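Local atomic coordinates of probable Rab-related GTPase (Acanthamoeba polyphaga mimivirus, PDB entry 5XC5), a protein that binds and probably hydrolyses GTP as a small GTPase of the Rab family and may take part in protein transport. Residues V84-T89 / I114-N119; I9-S14 / W60-L65. The protein carries 1 engineered substitution. One frame throughout, in Å; residues are numbered along the deposited sequence.

Overall arrangement
From the N terminus, the chain runs through strand 6-12 into the phosphate-binding loop, passes helix 18-26, the effector region and strand 41-48, and returns along strand 54-61, where contact 2 (9-14 with 60-65) closes the first loop. Only then does the chain enter strand 81-87, pass through helix 91-107 and come back along strand 113-119, closing contact 1 (84-89 with 114-119). The two closures therefore follow in series, neither enclosing nor crossing the other. Strands 6-12 and 81-87 are neighbours in the sheet, so the contacts join side by side, with V85 N 2.9 Å from I11 O. Both reach GTP, contact 2 at the gamma-phosphate and contact 1 beside the guanine.

Contact 1. Residues V84-T89 / I114-N119; sequences VVFDVT and ILVVAN. With GTP (guanosine-5'-triphosphate), chain B.
Two parallel neighbours in the central sheet, V84-D87 and I114-N119, pair in the buried core, joined through helix 91-107 as a beta-alpha-beta crossover. The strand axes are inclined by 18° and approach to 4.6 Å. Five backbone hydrogen bonds hold them, from V84 N to L115 O at one end to V88 N, just past the end of strand 81-87, donating to N119 O at 3.0 Å. On the face bearing F86, the ring lies against A118: A118 CA stands over it in a CH-pi contact, 4.0 Å from the centroid, while A118 CB reaches F86 CZ at 3.5 Å. V116 CG1 meets the ring at its edge, in plane, 3.7 Å from F86 CE1. With chi1 76°, F86 CG lies between the backbone N and carbonyl carbon, which carries the ring across toward A118; F94 meets it edge-to-face. The other face carries V85 and V117 side by side, with N119 CB 3.9 Å from V85 CG1. ND2 of N119 bonds to V16 O, tying this strand end to the phosphate-binding loop, and to S151 OG, itself a partner of GTP; N119 OD1 lies 3.7 Å from GTP O6. At the end of strand 81-87, D87 OD1 accepts from T89 N, closing an Asx turn, and from T89 OG1, both from the same face of the carboxylate. N119 heads the NKxD motif, the guanine-recognition element of Ras-like GTPases.

Contact 2. Residues I9-S14 / W60-L65; sequences ILIGSS and WDTAGL. Engineered in segment 60-65: L65 (natural residue Gln). With GTP (guanosine-5'-triphosphate), chain B.
The backbones run parallel at I9-L10 and W60-D61, I9 paired with W60 and L10 with D61, before opening into loops that meet again at S14 and G64. These are the phosphate-binding P-loop and the DTAG motif at the start of switch II, adjacent in the Ras-like fold. L10 N donates to W60 O, 3.0 Å, and I9 CG2 packs obliquely on W60 CB. T62 then takes over from the backbone: its OG1 donates to L10 O at 2.6 Å, in the carbonyl plane, while T62 N adds a weak bond to the same oxygen. With chi1 69°, OG1 sits between the backbone N and carbonyl carbon of T62, turned toward the 9-14 segment and also 3.6 Å from I11 CG2. Where the chains part, one water fills in for direct pairing, accepting from G12 N and donating to T62 OG1 and A63 O. D61 bonds through OD2 to S19 OG, a ligand of the magnesium ion, and probably helps to position that ligand from the second shell. G64, with no side chain, comes close against the P-loop, its CA 3.1 Å from G12 O. The gamma-phosphate is gripped from both segments: G64 N donates to GTP O3G at 2.9 Å, and S14, its OG anti to the backbone N (chi1 178°), reaches O2G. Alongside that hydroxyl lies the engineered L65, whose CD2 is 3.5 Å from S14 OG.

Contact 1. Residues V84-T89 / I114-N119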
# COMPACT_ATOMS: atom_id res chain seq x y z
N VAL A 84 -2.67 1.84 -0.57
CA VAL A 84 -3.66 1.18 -1.41
C VAL A 84 -2.98 0.80 -2.72
O VAL A 84 -2.64 1.66 -3.53
CB VAL A 84 -4.88 2.08 -1.68
CG1 VAL A 84 -5.96 1.29 -2.43
CG2 VAL A 84 -5.44 2.61 -0.37
N VAL A 85 -2.78 -0.51 -2.92
CA VAL A 85 -1.94 -1.01 -4.00
C VAL A 85 -2.81 -1.51 -5.14
O VAL A 85 -3.86 -2.13 -4.92
CB VAL A 85 -1.02 -2.13 -3.46
CG1 VAL A 85 -0.02 -2.55 -4.51
CG2 VAL A 85 -0.31 -1.65 -2.19
N PHE A 86 -2.37 -1.25 -6.37
CA PHE A 86 -2.97 -1.87 -7.55
C PHE A 86 -1.87 -2.25 -8.54
O PHE A 86 -0.71 -1.87 -8.39
CB PHE A 86 -4.05 -0.98 -8.20
CG PHE A 86 -3.49 0.17 -8.98
CD1 PHE A 86 -3.20 1.38 -8.35
CD2 PHE A 86 -3.29 0.07 -10.36
CE1 PHE A 86 -2.70 2.44 -9.07
CE2 PHE A 86 -2.78 1.14 -11.08
CZ PHE A 86 -2.48 2.33 -10.42
N ASP A 87 -2.25 -3.01 -9.56
CA ASP A 87 -1.34 -3.53 -10.57
C ASP A 87 -1.61 -2.76 -11.85
O ASP A 87 -2.76 -2.72 -12.31
CB ASP A 87 -1.66 -5.03 -10.73
CG ASP A 87 -0.97 -5.73 -11.89
OD1 ASP A 87 -0.40 -5.10 -12.80
OD2 ASP A 87 -1.05 -6.99 -11.89
N VAL A 88 -0.57 -2.12 -12.41
CA VAL A 88 -0.76 -1.26 -13.58
C VAL A 88 -1.30 -2.00 -14.80
O VAL A 88 -1.84 -1.35 -15.71
CB VAL A 88 0.51 -0.45 -13.94
CG1 VAL A 88 0.84 0.56 -12.85
CG2 VAL A 88 1.68 -1.39 -14.20
N THR A 89 -1.15 -3.33 -14.86
CA THR A 89 -1.71 -4.11 -15.96
C THR A 89 -3.10 -4.64 -15.67
O THR A 89 -3.72 -5.23 -16.56
CB THR A 89 -0.82 -5.31 -16.31
OG1 THR A 89 -0.87 -6.28 -15.26
CG2 THR A 89 0.61 -4.89 -16.53
N ILE A 114 -3.13 8.60 2.90
CA ILE A 114 -3.44 7.47 2.04
C ILE A 114 -2.57 7.62 0.80
O ILE A 114 -2.60 8.67 0.14
CB ILE A 114 -4.92 7.45 1.65
CG1 ILE A 114 -5.79 7.29 2.89
CG2 ILE A 114 -5.17 6.33 0.67
CD1 ILE A 114 -7.29 7.24 2.57
N LEU A 115 -1.77 6.59 0.51
CA LEU A 115 -0.85 6.59 -0.62
C LEU A 115 -1.23 5.44 -1.55
O LEU A 115 -1.19 4.27 -1.15
CB LEU A 115 0.59 6.43 -0.12
CG LEU A 115 1.68 6.32 -1.19
CD1 LEU A 115 1.64 7.51 -2.14
CD2 LEU A 115 3.04 6.20 -0.51
N VAL A 116 -1.64 5.79 -2.77
CA VAL A 116 -1.96 4.81 -3.81
C VAL A 116 -0.65 4.37 -4.47
O VAL A 116 0.13 5.21 -4.92
CB VAL A 116 -2.92 5.41 -4.84
CG1 VAL A 116 -3.09 4.47 -6.03
CG2 VAL A 116 -4.27 5.74 -4.19
N VAL A 117 -0.42 3.06 -4.52
CA VAL A 117 0.80 2.51 -5.08
C VAL A 117 0.46 1.85 -6.40
O VAL A 117 -0.24 0.83 -6.43
CB VAL A 117 1.47 1.49 -4.14
CG1 VAL A 117 2.75 0.92 -4.76
CG2 VAL A 117 1.75 2.14 -2.78
N ALA A 118 0.96 2.42 -7.49
CA ALA A 118 0.84 1.83 -8.82
C ALA A 118 2.00 0.85 -8.97
O ALA A 118 3.14 1.26 -9.22
CB ALA A 118 0.90 2.94 -9.87
N ASN A 119 1.71 -0.43 -8.78
CA ASN A 119 2.74 -1.46 -8.69
C ASN A 119 2.89 -2.22 -10.00
O ASN A 119 2.05 -2.16 -10.90
CB ASN A 119 2.42 -2.43 -7.55
CG ASN A 119 3.64 -3.19 -7.06
OD1 ASN A 119 4.75 -2.69 -7.13
ND2 ASN A 119 3.43 -4.40 -6.56
PG GTP B . -3.23 -11.14 -1.94
O1G GTP B . -2.54 -11.49 -0.64
O2G GTP B . -3.87 -12.34 -2.58
O3G GTP B . -4.19 -9.99 -1.78
O3B GTP B . -2.12 -10.69 -3.06
PB GTP B . -0.90 -9.64 -2.87
O1B GTP B . -0.29 -9.77 -1.48
O2B GTP B . -1.35 -8.25 -3.22
O3A GTP B . 0.14 -10.02 -4.04
PA GTP B . 1.49 -10.92 -3.87
O1A GTP B . 2.58 -10.11 -3.15
O2A GTP B . 1.15 -12.30 -3.28
O5' GTP B . 1.96 -11.03 -5.43
C5' GTP B . 1.16 -11.70 -6.38
C4' GTP B . 2.03 -12.12 -7.57
O4' GTP B . 2.47 -10.93 -8.22
C3' GTP B . 3.27 -12.89 -7.17
O3' GTP B . 3.53 -13.92 -8.12
C2' GTP B . 4.37 -11.86 -7.24
O2' GTP B . 5.63 -12.42 -7.53
C1' GTP B . 3.88 -10.94 -8.35
N9 GTP B . 4.41 -9.59 -8.13
C8 GTP B . 4.42 -8.87 -6.97
N7 GTP B . 4.98 -7.66 -7.20
C5 GTP B . 5.34 -7.62 -8.52
C6 GTP B . 5.94 -6.64 -9.29
O6 GTP B . 6.30 -5.53 -8.86
N1 GTP B . 6.16 -6.94 -10.62
C2 GTP B . 5.78 -8.14 -11.18
N2 GTP B . 6.02 -8.35 -12.47
N3 GTP B . 5.17 -9.12 -10.42
C4 GTP B . 4.97 -8.83 -9.11

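Contact 2. Residues I9-S14 / W60-L65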
# COMPACT_ATOMS: atom_id res chain seq x y z
N ILE A 9 -1.62 0.09 7.24
CA ILE A 9 -2.20 -1.09 6.59
C ILE A 9 -1.95 -1.03 5.08
O ILE A 9 -1.92 0.05 4.48
CB ILE A 9 -3.70 -1.28 6.88
CG1 ILE A 9 -4.53 -0.13 6.30
CG2 ILE A 9 -3.95 -1.49 8.37
CD1 ILE A 9 -6.03 -0.34 6.44
N LEU A 10 -1.81 -2.20 4.48
CA LEU A 10 -1.79 -2.35 3.03
C LEU A 10 -3.08 -3.02 2.61
O LEU A 10 -3.41 -4.11 3.11
CB LEU A 10 -0.61 -3.20 2.54
CG LEU A 10 0.76 -2.56 2.71
CD1 LEU A 10 1.31 -2.90 4.07
CD2 LEU A 10 1.70 -3.01 1.57
N ILE A 11 -3.82 -2.37 1.71
CA ILE A 11 -5.06 -2.91 1.16
C ILE A 11 -5.01 -2.78 -0.35
O ILE A 11 -4.24 -2.00 -0.91
CB ILE A 11 -6.32 -2.22 1.74
CG1 ILE A 11 -6.38 -0.76 1.30
CG2 ILE A 11 -6.33 -2.30 3.26
CD1 ILE A 11 -7.57 0.03 1.89
N GLY A 12 -5.82 -3.59 -1.02
CA GLY A 12 -5.84 -3.66 -2.47
C GLY A 12 -6.23 -5.05 -2.91
O GLY A 12 -6.24 -6.00 -2.14
N SER A 13 -6.58 -5.15 -4.19
CA SER A 13 -7.16 -6.39 -4.69
C SER A 13 -6.11 -7.50 -4.75
O SER A 13 -4.91 -7.26 -4.63
CB SER A 13 -7.83 -6.15 -6.03
OG SER A 13 -8.92 -5.28 -5.81
N SER A 14 -6.58 -8.73 -4.90
CA SER A 14 -5.67 -9.86 -4.82
C SER A 14 -4.68 -9.86 -5.98
O SER A 14 -5.04 -9.55 -7.12
CB SER A 14 -6.45 -11.17 -4.81
OG SER A 14 -5.56 -12.28 -4.78
N TRP A 60 0.20 -3.98 8.95
CA TRP A 60 -0.71 -5.10 8.72
C TRP A 60 -0.88 -5.28 7.21
O TRP A 60 -1.29 -4.34 6.51
CB TRP A 60 -2.07 -4.85 9.38
CG TRP A 60 -2.08 -5.04 10.87
CD1 TRP A 60 -1.99 -4.06 11.82
CD2 TRP A 60 -2.20 -6.28 11.57
NE1 TRP A 60 -2.04 -4.62 13.08
CE2 TRP A 60 -2.16 -5.98 12.95
CE3 TRP A 60 -2.30 -7.61 11.17
CZ2 TRP A 60 -2.25 -6.97 13.93
CZ3 TRP A 60 -2.39 -8.60 12.14
CH2 TRP A 60 -2.36 -8.27 13.51
N ASP A 61 -0.54 -6.47 6.73
CA ASP A 61 -0.67 -6.86 5.33
C ASP A 61 -1.96 -7.67 5.21
O ASP A 61 -2.08 -8.73 5.83
CB ASP A 61 0.55 -7.72 4.98
CG ASP A 61 0.51 -8.25 3.57
OD1 ASP A 61 -0.21 -7.67 2.73
OD2 ASP A 61 1.20 -9.27 3.30
N THR A 62 -2.93 -7.17 4.44
CA THR A 62 -4.28 -7.73 4.46
C THR A 62 -4.59 -8.48 3.17
O THR A 62 -3.89 -8.37 2.16
CB THR A 62 -5.34 -6.64 4.68
OG1 THR A 62 -5.41 -5.79 3.53
CG2 THR A 62 -5.02 -5.79 5.89
N ALA A 63 -5.68 -9.24 3.22
CA ALA A 63 -6.13 -10.03 2.07
C ALA A 63 -6.85 -9.17 1.04
O ALA A 63 -7.72 -8.36 1.38
CB ALA A 63 -7.11 -11.10 2.55
N GLY A 64 -6.53 -9.40 -0.23
CA GLY A 64 -7.25 -8.82 -1.34
C GLY A 64 -8.32 -9.71 -1.96
O GLY A 64 -9.17 -9.21 -2.70
N LEU A 65 -8.29 -11.01 -1.67
CA LEU A 65 -9.30 -11.91 -2.23
C LEU A 65 -10.69 -11.52 -1.73
O LEU A 65 -10.89 -11.24 -0.55
CB LEU A 65 -9.00 -13.35 -1.84
CG LEU A 65 -7.86 -14.01 -2.63
CD1 LEU A 65 -7.46 -15.27 -1.91
CD2 LEU A 65 -8.26 -14.31 -4.06
PG GTP B . -3.23 -11.14 -1.94
O1G GTP B . -2.54 -11.49 -0.64
O2G GTP B . -3.87 -12.34 -2.58
O3G GTP B . -4.19 -9.99 -1.78
O3B GTP B . -2.12 -10.69 -3.06
PB GTP B . -0.90 -9.64 -2.87
O1B GTP B . -0.29 -9.77 -1.48
O2B GTP B . -1.35 -8.25 -3.22
O3A GTP B . 0.14 -10.02 -4.04
PA GTP B . 1.49 -10.92 -3.87
O1A GTP B . 2.58 -10.11 -3.15
O2A GTP B . 1.15 -12.30 -3.28
O5' GTP B . 1.96 -11.03 -5.43
C5' GTP B . 1.16 -11.70 -6.38
C4' GTP B . 2.03 -12.12 -7.57
O4' GTP B . 2.47 -10.93 -8.22
C3' GTP B . 3.27 -12.89 -7.17
O3' GTP B . 3.53 -13.92 -8.12
C2' GTP B . 4.37 -11.86 -7.24
O2' GTP B . 5.63 -12.42 -7.53
C1' GTP B . 3.88 -10.94 -8.35
N9 GTP B . 4.41 -9.59 -8.13
C8 GTP B . 4.42 -8.87 -6.97
N7 GTP B . 4.98 -7.66 -7.20
C5 GTP B . 5.34 -7.62 -8.52
C6 GTP B . 5.94 -6.64 -9.29
O6 GTP B . 6.30 -5.53 -8.86
N1 GTP B . 6.16 -6.94 -10.62
C2 GTP B . 5.78 -8.14 -11.18
N2 GTP B . 6.02 -8.35 -12.47
N3 GTP B . 5.17 -9.12 -10.42
C4 GTP B . 4.97 -8.83 -9.11
O HOH W 1 -6.64 -5.68 1.05
O HOH W 2 -9.49 -9.24 -5.65